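Local coordinates for ASCH domain-containing protein (Pyrococcus horikoshii, PDB 2Z0T), which is of unknown function but carries an ASCH domain of the PUA clan and probably binds RNA, at residues L26-E29 with K30-Q33. Numbering follows the deposited sequence.
Sequences LYDE and KRRQ
D28 OD1 takes two bonds from R31, one from the backbone N at 3.0 Å, met nearly along the C-O axis, and one from NE at 2.9 Å on the syn side. The neighbouring OD2 offers its syn lone pair to R31 NH2 at 2.9 Å, close to the guanidinium plane, so the salt bridge is side-on, one nitrogen to each oxygen. The carboxylate and guanidinium planes are nevertheless 43° apart. D28 CG sits between its own backbone N and carbonyl carbon (chi1 51°), which turns the carboxylate onto the following turn; bends at chi2 and chi3 of R31 fold the guanidinium back to meet it. The three bonds hold this buried carboxylate against both backbone and side chain of R31.

R32 makes a separate contact: its NE reaches Y27 O at 2.7 Å, 34° out of the carbonyl plane, while its CG lies over the Y27 ring, 3.7 Å from the ring centroid, in a CH-pi contact. A water bridges E29 OE1 and K30 N, while E29 OE2 bonds Y98 OH and R32 NH2 bonds Y98 O, tying the turn to helix 92-98.

The pattern is a compact connecting loop, opened by an inverse gamma turn centred on Y27, between edge strand 22-26 and inner strand 39-42 of this ASCH domain.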
loop_
_atom_site.group_PDB
_atom_site.type_symbol
_atom_site.label_atom_id
_atom_site.label_comp_id
_atom_site.label_asym_id
_atom_site.label_seq_id
_atom_site.Cartn_x
_atom_site.Cartn_y
_atom_site.Cartn_z
ATOM N N LEU A 26 -1.390 6.700 -2.039
ATOM C CA LEU A 26 -2.157 7.662 -2.812
ATOM C C LEU A 26 -1.712 7.366 -4.235
ATOM O O LEU A 26 -0.531 7.098 -4.472
ATOM C CB LEU A 26 -1.764 9.099 -2.465
ATOM C CG LEU A 26 -2.402 9.739 -1.235
ATOM C CD1 LEU A 26 -1.775 11.104 -0.992
ATOM C CD2 LEU A 26 -3.904 9.866 -1.453
ATOM N N TYR A 27 -2.647 7.392 -5.176
ATOM C CA TYR A 27 -2.315 7.145 -6.572
ATOM C C TYR A 27 -1.796 8.479 -7.105
ATOM O O TYR A 27 -2.395 9.085 -7.991
ATOM C CB TYR A 27 -3.575 6.697 -7.322
ATOM C CG TYR A 27 -3.364 6.294 -8.766
ATOM C CD1 TYR A 27 -2.335 5.424 -9.133
ATOM C CD2 TYR A 27 -4.234 6.740 -9.763
ATOM C CE1 TYR A 27 -2.181 5.008 -10.458
ATOM C CE2 TYR A 27 -4.089 6.329 -11.087
ATOM C CZ TYR A 27 -3.061 5.464 -11.425
ATOM O OH TYR A 27 -2.919 5.057 -12.729
ATOM N N ASP A 28 -0.680 8.932 -6.537
ATOM C CA ASP A 28 -0.077 10.205 -6.917
ATOM C C ASP A 28 0.894 10.092 -8.089
ATOM O O ASP A 28 1.038 9.030 -8.694
ATOM C CB ASP A 28 0.630 10.835 -5.712
ATOM C CG ASP A 28 1.578 9.875 -5.019
ATOM O OD1 ASP A 28 2.201 9.046 -5.711
ATOM O OD2 ASP A 28 1.709 9.957 -3.779
ATOM N N GLU A 29 1.560 11.198 -8.408
ATOM C CA GLU A 29 2.497 11.222 -9.527
ATOM C C GLU A 29 3.558 10.123 -9.457
ATOM O O GLU A 29 3.865 9.476 -10.463
ATOM C CB GLU A 29 3.177 12.594 -9.615
ATOM C CG GLU A 29 2.200 13.754 -9.789
ATOM C CD GLU A 29 1.715 14.336 -8.468
ATOM O OE1 GLU A 29 1.718 13.617 -7.444
ATOM O OE2 GLU A 29 1.317 15.522 -8.458
ATOM N N LYS A 30 4.107 9.907 -8.268
ATOM C CA LYS A 30 5.136 8.892 -8.085
ATOM C C LYS A 30 4.595 7.485 -8.304
ATOM O O LYS A 30 5.226 6.661 -8.962
ATOM C CB LYS A 30 5.729 9.006 -6.678
ATOM C CG LYS A 30 6.794 7.972 -6.359
ATOM C CD LYS A 30 7.383 8.218 -4.978
ATOM C CE LYS A 30 8.501 7.237 -4.661
ATOM N NZ LYS A 30 9.129 7.554 -3.350
ATOM N N ARG A 31 3.417 7.213 -7.759
ATOM C CA ARG A 31 2.810 5.893 -7.887
ATOM C C ARG A 31 2.233 5.606 -9.277
ATOM O O ARG A 31 2.078 4.447 -9.657
ATOM C CB ARG A 31 1.716 5.728 -6.825
ATOM C CG ARG A 31 2.107 4.874 -5.619
ATOM C CD ARG A 31 3.398 5.326 -4.940
ATOM N NE ARG A 31 3.341 6.695 -4.435
ATOM C CZ ARG A 31 4.184 7.193 -3.534
ATOM N NH1 ARG A 31 5.149 6.433 -3.031
ATOM N NH2 ARG A 31 4.069 8.451 -3.135
ATOM N N ARG A 32 1.931 6.658 -10.035
ATOM C CA ARG A 32 1.349 6.505 -11.368
ATOM C C ARG A 32 2.295 5.983 -12.445
ATOM O O ARG A 32 1.943 5.941 -13.622
ATOM C CB ARG A 32 0.733 7.835 -11.818
ATOM C CG ARG A 32 -0.496 8.207 -11.004
ATOM C CD ARG A 32 -1.074 9.560 -11.367
ATOM N NE ARG A 32 -2.313 9.799 -10.633
ATOM C CZ ARG A 32 -3.136 10.818 -10.853
ATOM N NH1 ARG A 32 -2.857 11.711 -11.795
ATOM N NH2 ARG A 32 -4.249 10.934 -10.141
ATOM N N GLN A 33 3.491 5.570 -12.051
ATOM C CA GLN A 33 4.442 5.060 -13.026
ATOM C C GLN A 33 4.858 3.635 -12.706
ATOM O O GLN A 33 5.783 3.096 -13.311
ATOM C CB GLN A 33 5.664 5.977 -13.086
ATOM C CG GLN A 33 6.324 6.244 -11.754
ATOM C CD GLN A 33 7.273 7.430 -11.811
ATOM O OE1 GLN A 33 8.146 7.503 -12.676
ATOM N NE2 GLN A 33 7.108 8.363 -10.882
HETATM O O HOH W 1 3.991 11.979 -6.050
#